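Local coordinates for protein citrate lyase (Yersinia pestis, PDB 3QLL) that is a putative citrate lyase beta subunit, a CitE-like barrel protein that probably binds magnesium and has lyase activity, at residues Asn109-Arg114 with Glu118-Leu123; Pro136-Glu139 with His143-Ile146. All blocks are in the same frame, centred on the assembly; numbering follows the deposited sequence.

Contacts 1 and 2 occupy equivalent places in successive beta-alpha units, the first tied by polar bonds, the second packed without any: each folds the loop after a strand back onto the helix that follows it. Contact 1 follows strand 104-107, contact 2 follows strand 132-135, and their centres lie about 12 Å apart. They touch directly, with the ring of P136 packed on the backbone of N109 and G110 (P136 CG to G110 N 3.5 Å). Contact 2 borders the predicted metal site, K137 coming within about 4 Å of E165, side chain to side chain; contact 1 reaches toward it through N109, whose side chain is about 7 Å from that of R107, a predicted substrate-binding residue.

Contact 1: residues Asn109-Arg114 with Glu118-Leu123; sequences NGLDTR and EDIHAL
With CG turned away from the carbonyl carbon (chi1 -65° in N109, -66° in D119), the N109 amide and the D119 carboxylate meet between the loop and the helix. D119 OD2 takes two N-H groups of N109. N109 ND2 gives a short, nearly straight bond of 2.6 Å to the syn lone pair of OD2, while N109 N reaches its anti lone pair at 3.3 Å. Bonds from K83 to N109 OD1 and from N109 ND2 to L74 O fix the rotation of the amide; R87 pairs with D119 OD1.

Next to D119 on the helix, E118 N bonds to R114 O, one turn back (3.1 Å). From the extended R114 chain, NE comes 3.3 Å from E118 OE2, a salt bridge whose hydrogen bond is weak, guanidinium and carboxylate planes 61° apart; the stronger partner of E118 is R87. L111 CD2 packs on I120 CD1 at 3.8 Å, the two side chains at about a right angle.

A type I turn from G110 to T113 leads into the helix, which T113 caps, its OG1 bonded to G116 N and G110 O. Here a beta-alpha loop of a TIM-type barrel is tied to its own helix, near the predicted substrate site.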
ATOM      1  N   ASN A 109     -28.013  -5.256  -9.665  1.00 53.03           N
ATOM      2  CA  ASN A 109     -27.252  -4.304 -10.439  1.00 55.16           C
ATOM      3  C   ASN A 109     -26.885  -3.051  -9.620  1.00 59.90           C
ATOM      4  O   ASN A 109     -27.408  -2.812  -8.515  1.00 57.70           O
ATOM      5  CB  ASN A 109     -28.026  -3.922 -11.689  1.00 55.67           C
ATOM      6  CG  ASN A 109     -28.202  -5.114 -12.639  1.00 67.21           C
ATOM      7  OD1 ASN A 109     -27.364  -5.325 -13.520  1.00 65.56           O
ATOM      8  ND2 ASN A 109     -29.298  -5.880 -12.475  1.00 58.04           N
ATOM      9  N   GLY A 110     -25.920  -2.288 -10.120  1.00 59.99           N
ATOM     10  CA  GLY A 110     -25.468  -1.123  -9.376  1.00 63.76           C
ATOM     11  C   GLY A 110     -26.573  -0.116  -9.052  1.00 63.43           C
ATOM     12  O   GLY A 110     -27.538   0.056  -9.812  1.00 54.49           O
ATOM     13  N   LEU A 111     -26.446   0.502  -7.877  1.00 64.53           N
ATOM     14  CA  LEU A 111     -27.363   1.549  -7.430  1.00 63.94           C
ATOM     15  C   LEU A 111     -27.424   2.722  -8.402  1.00 64.19           C
ATOM     16  O   LEU A 111     -28.445   3.416  -8.525  1.00 62.37           O
ATOM     17  CB  LEU A 111     -26.946   2.047  -6.076  1.00 63.21           C
ATOM     18  CG  LEU A 111     -27.845   1.645  -4.925  1.00 74.75           C
ATOM     19  CD1 LEU A 111     -27.155   2.109  -3.640  1.00 70.32           C
ATOM     20  CD2 LEU A 111     -29.216   2.318  -5.076  1.00 71.07           C
ATOM     21  N   ASP A 112     -26.327   2.915  -9.118  1.00 56.78           N
ATOM     22  CA  ASP A 112     -26.265   3.979 -10.084  1.00 62.57           C
ATOM     23  C   ASP A 112     -26.743   3.501 -11.475  1.00 67.46           C
ATOM     24  O   ASP A 112     -26.489   4.186 -12.458  1.00 69.03           O
ATOM     25  CB  ASP A 112     -24.848   4.522 -10.166  1.00 70.90           C
ATOM     26  CG  ASP A 112     -23.825   3.447 -10.496  1.00 80.47           C
ATOM     27  OD1 ASP A 112     -24.131   2.240 -10.330  1.00 77.37           O
ATOM     28  OD2 ASP A 112     -22.687   3.816 -10.874  1.00 82.55           O
ATOM     29  N   THR A 113     -27.392   2.327 -11.559  1.00 60.15           N
ATOM     30  CA  THR A 113     -28.044   1.889 -12.823  1.00 67.40           C
ATOM     31  C   THR A 113     -29.593   1.815 -12.699  1.00 66.91           C
ATOM     32  O   THR A 113     -30.145   1.433 -11.638  1.00 64.21           O
ATOM     33  CB  THR A 113     -27.485   0.493 -13.325  1.00 52.92           C
ATOM     34  OG1 THR A 113     -27.871  -0.571 -12.433  1.00 57.42           O
ATOM     35  CG2 THR A 113     -25.956   0.514 -13.360  1.00 49.93           C
ATOM     36  N   ARG A 114     -30.279   2.120 -13.809  1.00 59.58           N
ATOM     37  CA  ARG A 114     -31.721   1.936 -13.886  1.00 62.75           C
ATOM     38  C   ARG A 114     -32.097   0.490 -13.535  1.00 61.88           C
ATOM     39  O   ARG A 114     -33.104   0.254 -12.865  1.00 64.82           O
ATOM     40  CB  ARG A 114     -32.235   2.302 -15.264  1.00 77.73           C
ATOM     41  CG  ARG A 114     -33.721   1.995 -15.454  1.00 89.43           C
ATOM     42  CD  ARG A 114     -34.339   2.738 -16.629  1.00 95.10           C
ATOM     43  NE  ARG A 114     -35.783   2.538 -16.668  1.00102.41           N
ATOM     44  CZ  ARG A 114     -36.538   2.807 -17.727  1.00114.06           C
ATOM     45  NH1 ARG A 114     -35.977   3.271 -18.837  1.00118.64           N
ATOM     46  NH2 ARG A 114     -37.848   2.596 -17.690  1.00115.43           N
ATOM     47  N   GLU A 118     -34.754  -0.669 -10.355  1.00 71.34           N
ATOM     48  CA  GLU A 118     -35.821  -1.647 -10.637  1.00 80.26           C
ATOM     49  C   GLU A 118     -35.691  -2.923  -9.799  1.00 76.33           C
ATOM     50  O   GLU A 118     -36.687  -3.393  -9.235  1.00 66.34           O
ATOM     51  CB  GLU A 118     -35.827  -1.997 -12.107  1.00 83.69           C
ATOM     52  CG  GLU A 118     -36.165  -0.815 -12.993  1.00105.96           C
ATOM     53  CD  GLU A 118     -35.931  -1.127 -14.466  1.00122.63           C
ATOM     54  OE1 GLU A 118     -35.162  -2.078 -14.764  1.00126.64           O
ATOM     55  OE2 GLU A 118     -36.504  -0.426 -15.329  1.00126.62           O
ATOM     56  N   ASP A 119     -34.472  -3.461  -9.729  1.00 72.60           N
ATOM     57  CA  ASP A 119     -34.199  -4.647  -8.932  1.00 68.70           C
ATOM     58  C   ASP A 119     -34.624  -4.400  -7.474  1.00 67.68           C
ATOM     59  O   ASP A 119     -35.224  -5.256  -6.826  1.00 67.75           O
ATOM     60  CB  ASP A 119     -32.723  -5.037  -8.995  1.00 64.16           C
ATOM     61  CG  ASP A 119     -32.297  -5.485 -10.392  1.00 75.82           C
ATOM     62  OD1 ASP A 119     -33.154  -5.997 -11.152  1.00 81.30           O
ATOM     63  OD2 ASP A 119     -31.090  -5.396 -10.717  1.00 69.41           O
ATOM     64  N   ILE A 120     -34.264  -3.234  -6.952  1.00 63.19           N
ATOM     65  CA  ILE A 120     -34.598  -2.879  -5.582  1.00 62.99           C
ATOM     66  C   ILE A 120     -36.106  -2.696  -5.431  1.00 64.32           C
ATOM     67  O   ILE A 120     -36.701  -3.134  -4.445  1.00 73.42           O
ATOM     68  CB  ILE A 120     -33.810  -1.610  -5.116  1.00 63.55           C
ATOM     69  CG1 ILE A 120     -32.324  -1.977  -5.023  1.00 58.50           C
ATOM     70  CG2 ILE A 120     -34.339  -1.084  -3.779  1.00 56.86           C
ATOM     71  CD1 ILE A 120     -31.390  -0.821  -4.810  1.00 51.28           C
ATOM     72  N   HIS A 121     -36.721  -2.051  -6.409  1.00 68.88           N
ATOM     73  CA  HIS A 121     -38.174  -1.881  -6.413  1.00 74.64           C
ATOM     74  C   HIS A 121     -38.880  -3.224  -6.361  1.00 73.20           C
ATOM     75  O   HIS A 121     -39.768  -3.459  -5.545  1.00 77.11           O
ATOM     76  CB  HIS A 121     -38.608  -1.119  -7.652  1.00 79.00           C
ATOM     77  CG  HIS A 121     -40.042  -0.701  -7.609  1.00 95.67           C
ATOM     78  ND1 HIS A 121     -40.790  -0.733  -6.450  1.00103.01           N
ATOM     79  CD2 HIS A 121     -40.862  -0.213  -8.568  1.00 98.86           C
ATOM     80  CE1 HIS A 121     -42.007  -0.285  -6.699  1.00101.96           C
ATOM     81  NE2 HIS A 121     -42.076   0.038  -7.978  1.00 99.92           N
ATOM     82  N   ALA A 122     -38.492  -4.099  -7.273  1.00 74.01           N
ATOM     83  CA  ALA A 122     -39.066  -5.438  -7.302  1.00 72.48           C
ATOM     84  C   ALA A 122     -38.873  -6.161  -5.959  1.00 76.94           C
ATOM     85  O   ALA A 122     -39.831  -6.721  -5.423  1.00 79.73           O
ATOM     86  CB  ALA A 122     -38.471  -6.242  -8.448  1.00 69.92           C
ATOM     87  N   LEU A 123     -37.670  -6.071  -5.387  1.00 72.16           N
ATOM     88  CA  LEU A 123     -37.386  -6.685  -4.091  1.00 73.05           C
ATOM     89  C   LEU A 123     -38.310  -6.176  -2.981  1.00 81.59           C
ATOM     90  O   LEU A 123     -38.902  -6.967  -2.241  1.00 87.50           O
ATOM     91  CB  LEU A 123     -35.911  -6.461  -3.682  1.00 70.00           C
ATOM     92  CG  LEU A 123     -34.884  -7.379  -4.353  1.00 71.47           C
ATOM     93  CD1 LEU A 123     -33.468  -7.095  -3.881  1.00 69.52           C
ATOM     94  CD2 LEU A 123     -35.252  -8.860  -4.174  1.00 56.67           C
TER

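Contact 2: residues Pro136-Glu139 with His143-Ile146; sequences PKTE and HLQI
H143, T138 and E139 carry most of this contact, and the imidazole of H143 is its centrepiece. The ring lies against the loop backbone: E139 N sits over the middle of one face, 3.6 Å above the ring plane. No conventional hydrogen bond joins the two segments; the N-H of E139 is aimed at the ring face. E139 CB adds to the packing at the far end of the ring, 3.7 Å from H143 CE1, while K137 O approaches H143 NE2 obliquely at 3.7 Å. The torsions of H143 account for the pose: CG stands beside the backbone N (chi1 -86°) and chi2 of 72° turns the ring broadside to the peptide. H143 ND1 is bonded to S140 OG, just before the segment, which helps to fix the rotation of the ring.

T138 spends its two branches differently. Its methyl CG2 points to the helix, meeting L144 CG at 3.9 Å and H143 CB at 4.1 Å; the T138 and L144 side chains cross at about a right angle, and both also touch I176 of helix 173-177. Its hydroxyl OG1 is instead bonded to L135 O at the end of the preceding strand.

E139 contributes its N and CB to the histidine, but its extended side chain carries the carboxylate on to S166, where OE2 is bonded to the serine OG. E139 OE1 lies 4.8 Å from H143 NE2, not in contact but near enough that the carboxylate might favour a protonated ring.

K137 N is bonded to OE2 of E165, which is predicted to bind magnesium and substrate. The arrangement is thus a beta-alpha loop at the C-terminal end of a TIM-type barrel strand, set between its own helix and the predicted metal site.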
ATOM      1  N   PRO A 136     -22.709  -4.471  -6.245  1.00 46.91           N
ATOM      2  CA  PRO A 136     -21.552  -4.191  -7.104  1.00 44.10           C
ATOM      3  C   PRO A 136     -21.113  -2.756  -6.992  1.00 49.88           C
ATOM      4  O   PRO A 136     -21.915  -1.873  -6.634  1.00 46.92           O
ATOM      5  CB  PRO A 136     -22.093  -4.434  -8.532  1.00 46.69           C
ATOM      6  CG  PRO A 136     -23.496  -4.210  -8.428  1.00 50.40           C
ATOM      7  CD  PRO A 136     -23.929  -4.644  -7.042  1.00 53.39           C
ATOM      8  N   LYS A 137     -19.845  -2.536  -7.303  1.00 53.37           N
ATOM      9  CA  LYS A 137     -19.293  -1.200  -7.344  1.00 47.80           C
ATOM     10  C   LYS A 137     -19.599  -0.387  -6.076  1.00 51.70           C
ATOM     11  O   LYS A 137     -20.015   0.766  -6.157  1.00 57.03           O
ATOM     12  CB  LYS A 137     -19.785  -0.464  -8.596  1.00 47.65           C
ATOM     13  CG  LYS A 137     -18.700   0.326  -9.286  1.00 67.86           C
ATOM     14  CD  LYS A 137     -19.240   1.219 -10.405  1.00 90.83           C
ATOM     15  CE  LYS A 137     -18.106   1.970 -11.113  1.00108.43           C
ATOM     16  NZ  LYS A 137     -17.021   1.082 -11.662  1.00120.50           N
ATOM     17  N   THR A 138     -19.397  -0.989  -4.911  1.00 48.61           N
ATOM     18  CA  THR A 138     -19.555  -0.278  -3.650  1.00 47.75           C
ATOM     19  C   THR A 138     -18.412   0.732  -3.516  1.00 42.46           C
ATOM     20  O   THR A 138     -17.231   0.364  -3.658  1.00 43.33           O
ATOM     21  CB  THR A 138     -19.532  -1.245  -2.481  1.00 48.57           C
ATOM     22  OG1 THR A 138     -20.646  -2.119  -2.614  1.00 46.56           O
ATOM     23  CG2 THR A 138     -19.647  -0.493  -1.150  1.00 41.65           C
ATOM     24  N   GLU A 139     -18.783   2.016  -3.406  1.00 42.10           N
ATOM     25  CA  GLU A 139     -17.782   3.086  -3.512  1.00 46.17           C
ATOM     26  C   GLU A 139     -17.783   4.038  -2.328  1.00 40.65           C
ATOM     27  O   GLU A 139     -16.981   4.971  -2.254  1.00 50.99           O
ATOM     28  CB  GLU A 139     -17.949   3.844  -4.814  1.00 45.85           C
ATOM     29  CG  GLU A 139     -17.380   3.032  -6.001  1.00 53.44           C
ATOM     30  CD  GLU A 139     -17.370   3.814  -7.303  1.00 52.55           C
ATOM     31  OE1 GLU A 139     -18.244   4.680  -7.511  1.00 65.91           O
ATOM     32  OE2 GLU A 139     -16.460   3.609  -8.099  1.00 56.34           O
ATOM     33  N   HIS A 143     -23.238   3.958   0.248  1.00 46.16           N
ATOM     34  CA  HIS A 143     -23.800   2.886  -0.625  1.00 46.59           C
ATOM     35  C   HIS A 143     -24.457   1.809   0.192  1.00 47.16           C
ATOM     36  O   HIS A 143     -25.593   1.407  -0.065  1.00 53.55           O
ATOM     37  CB  HIS A 143     -22.717   2.218  -1.436  1.00 51.48           C
ATOM     38  CG  HIS A 143     -22.387   2.906  -2.716  1.00 44.12           C
ATOM     39  ND1 HIS A 143     -21.713   4.104  -2.757  1.00 53.06           N
ATOM     40  CD2 HIS A 143     -22.627   2.566  -3.998  1.00 36.64           C
ATOM     41  CE1 HIS A 143     -21.544   4.469  -4.013  1.00 44.23           C
ATOM     42  NE2 HIS A 143     -22.092   3.556  -4.783  1.00 48.51           N
ATOM     43  N   LEU A 144     -23.726   1.385   1.214  1.00 45.97           N
ATOM     44  CA  LEU A 144     -24.181   0.317   2.083  1.00 46.13           C
ATOM     45  C   LEU A 144     -25.283   0.821   3.031  1.00 43.23           C
ATOM     46  O   LEU A 144     -26.211   0.095   3.352  1.00 51.55           O
ATOM     47  CB  LEU A 144     -23.010  -0.279   2.865  1.00 41.54           C
ATOM     48  CG  LEU A 144     -21.965  -0.947   1.987  1.00 36.83           C
ATOM     49  CD1 LEU A 144     -20.910  -1.574   2.884  1.00 36.30           C
ATOM     50  CD2 LEU A 144     -22.668  -2.012   1.114  1.00 34.33           C
ATOM     51  N   GLN A 145     -25.175   2.059   3.484  1.00 37.05           N
ATOM     52  CA  GLN A 145     -26.178   2.547   4.445  1.00 48.13           C
ATOM     53  C   GLN A 145     -27.554   2.742   3.832  1.00 50.34           C
ATOM     54  O   GLN A 145     -28.563   2.438   4.456  1.00 60.23           O
ATOM     55  CB  GLN A 145     -25.708   3.846   5.113  1.00 39.87           C
ATOM     56  CG  GLN A 145     -24.500   3.546   5.947  1.00 42.96           C
ATOM     57  CD  GLN A 145     -23.607   4.754   6.257  1.00 50.64           C
ATOM     58  OE1 GLN A 145     -23.734   5.834   5.673  1.00 54.73           O
ATOM     59  NE2 GLN A 145     -22.658   4.545   7.166  1.00 44.90           N
ATOM     60  N   ILE A 146     -27.553   3.169   2.574  1.00 54.09           N
ATOM     61  CA  ILE A 146     -28.757   3.284   1.773  1.00 58.35           C
ATOM     62  C   ILE A 146     -29.481   1.949   1.638  1.00 54.91           C
ATOM     63  O   ILE A 146     -30.682   1.881   1.864  1.00 60.88           O
ATOM     64  CB  ILE A 146     -28.441   3.837   0.384  1.00 54.67           C
ATOM     65  CG1 ILE A 146     -27.967   5.280   0.485  1.00 61.95           C
ATOM     66  CG2 ILE A 146     -29.666   3.758  -0.493  1.00 53.22           C
ATOM     67  CD1 ILE A 146     -27.529   5.878  -0.841  1.00 57.51           C
TER